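Local atomic coordinates of VAL-1 (Chlorella virus, PDB entry 3GNE), a protein that cleaves alginate by beta-elimination, as a viral polysaccharide lyase of family 14 whose mode of action depends on pH. Residues G101-Y106 against G112-I117; F215-F220 against T236-K241. All blocks are in the same frame, centred on the assembly; numbering follows the deposited sequence. Where two conformers were deposited one is given.

Contact 1: residues G101-Y106 against G112-I117; sequences GAASGY and GASNRI. With FLC (citrate anion), chain C.
Loop 101-106 and strand 112-117 line a pocket on the seven-stranded sheet, occupied here by a citrate probably from the crystallisation liquor; both segments grip the same carboxylate. Arg116 meets it with the edge of its guanidinium, the carboxylate carbon CAC lying in the plane: NH2 donates to citrate OA2 at 2.8 Å and NH1 to OA1 at 3.1 Å. From the loop, Gly105 N gives OA2 a straight bond of 2.7 Å, so OA2 accepts a bond from each segment; the positive phi of this residue favours glycine. Ser104 CB lies over one face of the guanidinium, 3.8 Å from Arg116 NH2. Nearer the start of the strand, Ser114 OG donates to Ala103 O at 2.7 Å, almost in line with the C=O. Its chi1 of 62° places OG between the backbone N and carbonyl carbon, turned to the loop. The small methyl of Ala103 packs on the strand backbone, CB being 3.5 Å from Ala113 C. Gly112 suits its place because a CB there would collide with Gly101 O. Lys92, Tyr128, Tyr130 and His147 also bind the citrate. A cationic, tyrosine-lined pocket on a beta-sandwich sheet is consistent with a site for alginate carboxylates, as in other jelly-roll polysaccharide lyases.

Contact 2: residues F215-F220 against T236-K241; sequences FDWNTF and TNFQMK
One face of the Trp217 indole receives the edge of the Phe238 ring, and this T-shaped (edge-to-face) pair bridges the two sheets of the beta-sandwich. Phe238 CE1 stands 3.6 Å above the indole plane, over the six-membered ring and so off-centre for the indole as a whole. The centroids of the Trp217 six-membered ring and the Phe238 ring are 5.0 Å apart, with the planes at 87°. Seen from Phe238, Trp217 CE3 lies at its edge, in the plane of the phenyl ring. Such a meeting suits two aromatic residues, since the slightly positive C-H rim of one ring can rest on the electron-rich face of the other.

Strands 212-221 and 231-241 belong to different sheets, and the CA atoms of Trp217 and Phe238 are 10.2 Å apart. At this separation the two large aromatic side chains together bridge the interior between the sheets. Trp217 CB already faces strand 231-241, and CG anti to the backbone nitrogen (chi1 -177°) extends the indole from there; Phe238, with CG anti to the carbonyl carbon instead, extends from the facing strand to meet it.

The buried layer continues around these rings. Phe215 stacks with Phe75, while Trp77 and Phe235 make further edge-to-face pairs with Trp217 and Leu7 touches Phe238. Phe215 approaches Phe238 obliquely in a looser apolar contact, its CE2 4.3 Å from CD1 of Phe238.

Contact 1 comes first along the chain and closes before contact 2 opens; their centres lie 15 Å apart, and their nearest atoms, about 4 Å apart, do not touch. The seven-stranded antiparallel sheet joins them: strand 91-99 lies between strand 112-119 of contact 1 and strand 212-221 of contact 2. Contact 1 brings a loop over the citrate-binding side of that sheet, whereas contact 2 passes from its other side to strand 231-241 of the facing sheet. Lys92, on the intervening strand, binds the citrate through NZ and accepts a hydrogen bond from Thr219 through O. The same sheet thus carries a probable substrate-binding surface and one wall of the aromatic core.

Contact 1: residues G101-Y106 against G112-I117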
ATOM      1  N   GLY A 101      10.641  -6.910  10.616  1.00  9.86           N
ATOM      2  CA  GLY A 101      11.831  -7.093   9.776  1.00 10.87           C
ATOM      3  C   GLY A 101      11.590  -6.408   8.452  1.00 10.68           C
ATOM      4  O   GLY A 101      10.450  -6.156   8.037  1.00 10.28           O
ATOM      5  N   ALA A 102      12.693  -6.145   7.783  1.00  9.55           N
ATOM      6  CA  ALA A 102      12.576  -5.460   6.487  1.00  9.32           C
ATOM      7  C   ALA A 102      11.728  -6.215   5.484  1.00  8.79           C
ATOM      8  O   ALA A 102      11.782  -7.449   5.389  1.00  9.96           O
ATOM      9  CB  ALA A 102      13.991  -5.308   5.902  1.00 11.74           C
ATOM     10  N   ALA A 103      10.987  -5.494   4.680  1.00  8.58           N
ATOM     11  CA  ALA A 103      10.170  -6.059   3.598  1.00  8.70           C
ATOM     12  C   ALA A 103       9.864  -4.933   2.634  1.00  8.13           C
ATOM     13  O   ALA A 103       8.708  -4.774   2.181  1.00  8.54           O
ATOM     14  CB  ALA A 103       8.888  -6.665   4.179  1.00 10.94           C
ATOM     15  N   SER A 104      10.892  -4.174   2.320  1.00  8.19           N
ATOM     16  CA  SER A 104      10.771  -3.063   1.374  1.00  8.92           C
ATOM     17  C   SER A 104      12.181  -2.497   1.229  1.00  9.29           C
ATOM     18  O   SER A 104      13.115  -2.913   1.912  1.00  9.77           O
ATOM     19  CB  SER A 104       9.802  -2.019   1.909  1.00  9.12           C
ATOM     20  OG  SER A 104      10.311  -1.391   3.070  1.00 11.83           O
ATOM     21  N   GLY A 105      12.324  -1.543   0.337  1.00  9.31           N
ATOM     22  CA  GLY A 105      13.639  -0.849   0.290  1.00 10.92           C
ATOM     23  C   GLY A 105      14.739  -1.768  -0.187  1.00 10.27           C
ATOM     24  O   GLY A 105      15.878  -1.558   0.208  1.00 11.76           O
ATOM     25  N   TYR A 106      14.448  -2.748  -1.061  1.00 10.28           N
ATOM     26  CA  TYR A 106      15.431  -3.649  -1.611  1.00 10.78           C
ATOM     27  C   TYR A 106      16.036  -4.527  -0.505  1.00 11.19           C
ATOM     28  O   TYR A 106      17.128  -5.045  -0.689  1.00 16.33           O
ATOM     29  CB  TYR A 106      16.522  -2.889  -2.393  1.00 12.58           C
ATOM     30  CG  TYR A 106      17.174  -3.640  -3.518  1.00 13.40           C
ATOM     31  CD1 TYR A 106      16.488  -3.946  -4.681  1.00 15.24           C
ATOM     32  CD2 TYR A 106      18.497  -4.052  -3.523  1.00 17.94           C
ATOM     33  CE1 TYR A 106      17.003  -4.621  -5.770  1.00 19.04           C
ATOM     34  CE2 TYR A 106      19.055  -4.735  -4.583  1.00 20.12           C
ATOM     35  CZ  TYR A 106      18.323  -5.027  -5.699  1.00 20.32           C
ATOM     36  OH  TYR A 106      18.928  -5.709  -6.756  1.00 27.39           O
ATOM     37  N   GLY A 112       9.470 -10.953   7.875  1.00  8.30           N
ATOM     38  CA  GLY A 112       8.653  -9.849   7.428  1.00  8.18           C
ATOM     39  C   GLY A 112       8.199  -9.994   6.008  1.00  8.46           C
ATOM     40  O   GLY A 112       8.911 -10.555   5.169  1.00  9.28           O
ATOM     41  N   ALA A 113       7.040  -9.443   5.687  1.00  7.93           N
ATOM     42  CA  ALA A 113       6.551  -9.366   4.309  1.00  7.89           C
ATOM     43  C   ALA A 113       5.715  -8.114   4.171  1.00  7.71           C
ATOM     44  O   ALA A 113       5.313  -7.489   5.154  1.00  8.23           O
ATOM     45  CB  ALA A 113       5.664 -10.574   3.973  1.00  8.83           C
ATOM     46  N   SER A 114       5.432  -7.737   2.921  1.00  7.50           N
ATOM     47  CA  SER A 114       4.555  -6.569   2.741  1.00  7.60           C
ATOM     48  C   SER A 114       3.728  -6.753   1.453  1.00  7.42           C
ATOM     49  O   SER A 114       4.139  -7.442   0.497  1.00  8.52           O
ATOM     50  CB  SER A 114       5.302  -5.225   2.694  1.00  8.55           C
ATOM     51  OG  SER A 114       6.180  -5.268   1.554  1.00  8.66           O
ATOM     52  N   ASN A 115       2.552  -6.104   1.504  1.00  8.04           N
ATOM     53  CA  ASN A 115       1.550  -6.168   0.432  1.00  8.17           C
ATOM     54  C   ASN A 115       1.132  -4.745   0.126  1.00  7.27           C
ATOM     55  O   ASN A 115       0.433  -4.170   0.969  1.00  9.28           O
ATOM     56  CB  ASN A 115       0.345  -6.997   0.922  1.00  8.37           C
ATOM     57  CG  ASN A 115      -0.560  -7.412  -0.214  1.00  8.65           C
ATOM     58  OD1 ASN A 115      -0.079  -7.431  -1.361  1.00  9.19           O
ATOM     59  ND2 ASN A 115      -1.818  -7.704   0.083  1.00  9.94           N
ATOM     60  N   ARG A 116       1.580  -4.181  -0.995  1.00  7.17           N
ATOM     61  CA  ARG A 116       1.324  -2.777  -1.251  1.00  8.19           C
ATOM     62  C   ARG A 116       0.661  -2.572  -2.601  1.00  7.60           C
ATOM     63  O   ARG A 116       0.785  -3.380  -3.507  1.00  8.67           O
ATOM     64  CB  ARG A 116       2.625  -1.983  -1.252  1.00  7.64           C
ATOM     65  CG  ARG A 116       3.167  -1.765   0.165  1.00  8.10           C
ATOM     66  CD  ARG A 116       4.419  -0.848   0.148  1.00  8.31           C
ATOM     67  NE  ARG A 116       5.536  -1.669  -0.431  1.00  7.58           N
ATOM     68  CZ  ARG A 116       6.739  -1.188  -0.729  1.00  6.36           C
ATOM     69  NH1 ARG A 116       7.000   0.127  -0.553  1.00  8.08           N
ATOM     70  NH2 ARG A 116       7.722  -1.967  -1.215  1.00  7.60           N
ATOM     71  N   ILE A 117      -0.011  -1.422  -2.716  1.00  7.74           N
ATOM     72  CA  ILE A 117      -0.465  -0.941  -4.007  1.00  6.99           C
ATOM     73  C   ILE A 117       0.605  -0.064  -4.622  1.00  7.62           C
ATOM     74  O   ILE A 117       1.129   0.874  -3.942  1.00  7.33           O
ATOM     75  CB  ILE A 117      -1.734  -0.068  -3.815  1.00  7.56           C
ATOM     76  CG1 ILE A 117      -2.933  -0.908  -3.362  1.00  8.12           C
ATOM     77  CG2 ILE A 117      -2.014   0.712  -5.098  1.00  8.69           C
ATOM     78  CD1 ILE A 117      -3.497  -1.857  -4.427  1.00  9.58           C
TER
HETATM   79  CAC FLC C 501      10.415   0.198  -1.910  1.00  8.30           C
HETATM   80  CA  FLC C 501      11.773   0.509  -2.509  1.00  9.74           C
HETATM   81  CB  FLC C 501      11.668   0.591  -4.037  1.00  8.48           C
HETATM   82  CBC FLC C 501      11.204  -0.782  -4.518  1.00  8.34           C
HETATM   83  CG  FLC C 501      13.053   0.894  -4.601  1.00  9.65           C
HETATM   84  CGC FLC C 501      13.106   0.995  -6.133  1.00 10.92           C
HETATM   85  OA1 FLC C 501       9.517   1.015  -2.030  1.00 11.46           O
HETATM   86  OA2 FLC C 501      10.289  -0.869  -1.337  1.00 10.69           O
HETATM   87  OB1 FLC C 501      10.031  -0.865  -4.931  1.00  9.31           O
HETATM   88  OB2 FLC C 501      11.995  -1.755  -4.417  1.00  9.27           O
HETATM   89  OG1 FLC C 501      12.200   0.501  -6.796  1.00 12.64           O
HETATM   90  OG2 FLC C 501      14.130   1.549  -6.627  1.00 14.78           O
HETATM   91  OHB FLC C 501      10.777   1.636  -4.381  1.00  9.03           O

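Contact 2: residues F215-F220 against T236-K241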
ATOM      1  N   PHE A 215      -0.630  -1.148   9.078  1.00  8.31           N
ATOM      2  CA  PHE A 215      -0.811  -0.426   7.830  1.00  8.07           C
ATOM      3  C   PHE A 215       0.332   0.550   7.660  1.00  8.64           C
ATOM      4  O   PHE A 215       0.680   1.266   8.608  1.00 10.09           O
ATOM      5  CB  PHE A 215      -2.125   0.367   7.884  1.00  8.99           C
ATOM      6  CG  PHE A 215      -2.452   1.129   6.599  1.00 10.17           C
ATOM      7  CD1 PHE A 215      -2.650   0.451   5.394  1.00 11.00           C
ATOM      8  CD2 PHE A 215      -2.547   2.531   6.669  1.00 11.19           C
ATOM      9  CE1 PHE A 215      -2.986   1.162   4.230  1.00 12.20           C
ATOM     10  CE2 PHE A 215      -2.911   3.204   5.500  1.00 12.45           C
ATOM     11  CZ  PHE A 215      -3.137   2.543   4.301  1.00 12.44           C
ATOM     12  N   ASP A 216       0.939   0.540   6.474  1.00  7.06           N
ATOM     13  CA  ASP A 216       2.028   1.443   6.216  1.00  7.20           C
ATOM     14  C   ASP A 216       1.677   2.238   4.971  1.00  6.66           C
ATOM     15  O   ASP A 216       1.515   1.697   3.879  1.00  7.75           O
ATOM     16  CB  ASP A 216       3.303   0.631   5.959  1.00  8.38           C
ATOM     17  CG  ASP A 216       4.519   1.547   6.010  1.00  8.80           C
ATOM     18  OD1 ASP A 216       5.024   1.823   7.121  1.00 12.27           O
ATOM     19  OD2 ASP A 216       4.967   2.062   4.988  1.00 10.43           O
ATOM     20  N   TRP A 217       1.548   3.539   5.135  1.00  6.79           N
ATOM     21  CA  TRP A 217       1.275   4.473   4.063  1.00  7.17           C
ATOM     22  C   TRP A 217       2.578   5.154   3.700  1.00  7.02           C
ATOM     23  O   TRP A 217       3.233   5.714   4.557  1.00  7.23           O
ATOM     24  CB  TRP A 217       0.255   5.545   4.499  1.00  7.70           C
ATOM     25  CG  TRP A 217      -0.016   6.400   3.292  1.00  7.52           C
ATOM     26  CD1 TRP A 217       0.432   7.668   3.047  1.00  7.44           C
ATOM     27  CD2 TRP A 217      -0.815   6.005   2.172  1.00  7.55           C
ATOM     28  NE1 TRP A 217      -0.029   8.079   1.838  1.00  7.91           N
ATOM     29  CE2 TRP A 217      -0.817   7.098   1.266  1.00  7.78           C
ATOM     30  CE3 TRP A 217      -1.544   4.869   1.857  1.00  7.89           C
ATOM     31  CZ2 TRP A 217      -1.509   7.071   0.047  1.00  8.32           C
ATOM     32  CZ3 TRP A 217      -2.240   4.835   0.639  1.00  9.23           C
ATOM     33  CH2 TRP A 217      -2.220   5.918  -0.223  1.00  8.30           C
ATOM     34  N   ASN A 218       2.994   5.132   2.453  1.00  7.19           N
ATOM     35  CA  ASN A 218       4.205   5.857   2.083  1.00  7.13           C
ATOM     36  C   ASN A 218       4.162   6.048   0.579  1.00  6.19           C
ATOM     37  O   ASN A 218       4.471   5.160  -0.188  1.00  7.37           O
ATOM     38  CB  ASN A 218       5.437   5.071   2.509  1.00  6.47           C
ATOM     39  CG  ASN A 218       6.668   5.949   2.431  1.00  7.46           C
ATOM     40  OD1 ASN A 218       6.661   7.020   1.847  1.00  8.93           O
ATOM     41  ND2 ASN A 218       7.730   5.481   3.048  1.00 14.00           N
ATOM     42  N   THR A 219       3.692   7.253   0.173  1.00  7.13           N
ATOM     43  CA  THR A 219       3.442   7.470  -1.247  1.00  6.95           C
ATOM     44  C   THR A 219       4.574   8.310  -1.830  1.00  6.82           C
ATOM     45  O   THR A 219       5.015   9.308  -1.267  1.00  7.66           O
ATOM     46  CB  THR A 219       2.073   8.119  -1.466  1.00  7.29           C
ATOM     47  OG1 THR A 219       1.870   8.239  -2.900  1.00  7.85           O
ATOM     48  CG2 THR A 219       1.901   9.523  -0.869  1.00  8.80           C
ATOM     49  N   PHE A 220       5.087   7.828  -2.959  1.00  6.65           N
ATOM     50  CA  PHE A 220       6.245   8.445  -3.632  1.00  7.16           C
ATOM     51  C   PHE A 220       6.377   7.839  -4.984  1.00  6.54           C
ATOM     52  O   PHE A 220       5.846   6.720  -5.225  1.00  7.56           O
ATOM     53  CB  PHE A 220       7.531   8.225  -2.789  1.00  7.38           C
ATOM     54  CG  PHE A 220       7.842   6.769  -2.528  1.00  7.63           C
ATOM     55  CD1 PHE A 220       7.360   6.170  -1.348  1.00  8.72           C
ATOM     56  CD2 PHE A 220       8.595   5.999  -3.440  1.00  7.80           C
ATOM     57  CE1 PHE A 220       7.628   4.825  -1.115  1.00  8.29           C
ATOM     58  CE2 PHE A 220       8.861   4.668  -3.182  1.00  8.19           C
ATOM     59  CZ  PHE A 220       8.373   4.074  -2.010  1.00  8.27           C
ATOM     60  N   THR A 236      -8.020  10.472   0.215  1.00  9.02           N
ATOM     61  CA  THR A 236      -9.079  10.673   1.219  1.00  9.29           C
ATOM     62  C   THR A 236      -9.699   9.357   1.586  1.00  8.64           C
ATOM     63  O   THR A 236      -9.500   8.354   0.919  1.00  9.17           O
ATOM     64  CB  THR A 236     -10.144  11.664   0.655  1.00 10.72           C
ATOM     65  OG1 THR A 236     -10.999  12.099   1.722  1.00 11.85           O
ATOM     66  CG2 THR A 236     -10.967  11.005  -0.471  1.00 11.22           C
ATOM     67  N   ASN A 237     -10.510   9.376   2.652  1.00  9.28           N
ATOM     68  CA  ASN A 237     -11.370   8.267   3.009  1.00 11.04           C
ATOM     69  C   ASN A 237     -10.566   6.989   3.234  1.00 10.55           C
ATOM     70  O   ASN A 237     -10.874   5.934   2.654  1.00 10.66           O
ATOM     71  CB  ASN A 237     -12.467   8.034   1.942  1.00 12.12           C
ATOM     72  CG  ASN A 237     -13.631   7.290   2.564  1.00 13.01           C
ATOM     73  OD1 ASN A 237     -13.835   7.275   3.778  1.00 14.74           O
ATOM     74  ND2 ASN A 237     -14.425   6.632   1.691  1.00 15.26           N
ATOM     75  N   PHE A 238      -9.556   7.065   4.066  1.00  9.58           N
ATOM     76  CA  PHE A 238      -8.788   5.876   4.442  1.00  8.84           C
ATOM     77  C   PHE A 238      -9.633   5.016   5.374  1.00  9.19           C
ATOM     78  O   PHE A 238     -10.108   5.494   6.407  1.00 10.29           O
ATOM     79  CB  PHE A 238      -7.512   6.302   5.198  1.00  9.83           C
ATOM     80  CG  PHE A 238      -6.486   6.953   4.292  1.00  8.83           C
ATOM     81  CD1 PHE A 238      -5.499   6.170   3.700  1.00  9.98           C
ATOM     82  CD2 PHE A 238      -6.479   8.314   4.037  1.00 10.87           C
ATOM     83  CE1 PHE A 238      -4.508   6.806   2.897  1.00  9.47           C
ATOM     84  CE2 PHE A 238      -5.542   8.942   3.254  1.00 10.57           C
ATOM     85  CZ  PHE A 238      -4.553   8.161   2.667  1.00 10.70           C
ATOM     86  N   GLN A 239      -9.867   3.755   5.014  1.00  9.67           N
ATOM     87  CA  GLN A 239     -10.709   2.845   5.746  1.00 10.20           C
ATOM     88  C   GLN A 239      -9.985   1.534   6.015  1.00 10.23           C
ATOM     89  O   GLN A 239      -9.181   1.073   5.225  1.00 10.90           O
ATOM     90  CB  GLN A 239     -11.995   2.526   4.930  1.00 11.06           C
ATOM     91  CG  GLN A 239     -12.833   3.777   4.709  1.00 13.61           C
ATOM     92  CD  GLN A 239     -14.043   3.505   3.854  1.00 18.74           C
ATOM     93  OE1 GLN A 239     -13.871   2.789   2.860  1.00 21.69           O
ATOM     94  NE2 GLN A 239     -15.217   4.027   4.164  1.00 26.77           N
ATOM     95  N   MET A 240     -10.370   0.981   7.174  1.00 10.37           N
ATOM     96  CA  MET A 240      -9.968  -0.376   7.517  0.50 10.55           C
ATOM     97  C   MET A 240     -11.222  -1.239   7.370  1.00 10.59           C
ATOM     98  O   MET A 240     -12.250  -0.877   7.987  1.00 11.52           O
ATOM     99  CB  MET A 240      -9.384  -0.484   8.921  0.50  9.70           C
ATOM    100  CG  MET A 240      -8.803  -1.869   9.171  0.50  7.33           C
ATOM    101  SD  MET A 240      -8.010  -2.086  10.773  0.50  6.97           S
ATOM    102  CE  MET A 240      -9.430  -1.828  11.930  0.50  6.37           C
ATOM    103  N   LYS A 241     -11.167  -2.307   6.603  1.00 10.80           N
ATOM    104  CA  LYS A 241     -12.372  -3.063   6.251  1.00 13.54           C
ATOM    105  C   LYS A 241     -12.171  -4.545   6.521  1.00 13.91           C
ATOM    106  O   LYS A 241     -11.026  -4.999   6.515  1.00 13.10           O
ATOM    107  CB  LYS A 241     -12.713  -2.860   4.762  1.00 12.39           C
ATOM    108  CG  LYS A 241     -12.967  -1.374   4.419  1.00 13.95           C
ATOM    109  CD  LYS A 241     -13.280  -1.170   2.926  1.00 17.33           C
ATOM    110  CE  LYS A 241     -14.573  -1.874   2.558  1.00 16.04           C
ATOM    111  NZ  LYS A 241     -14.953  -1.579   1.135  1.00 19.53           N
TER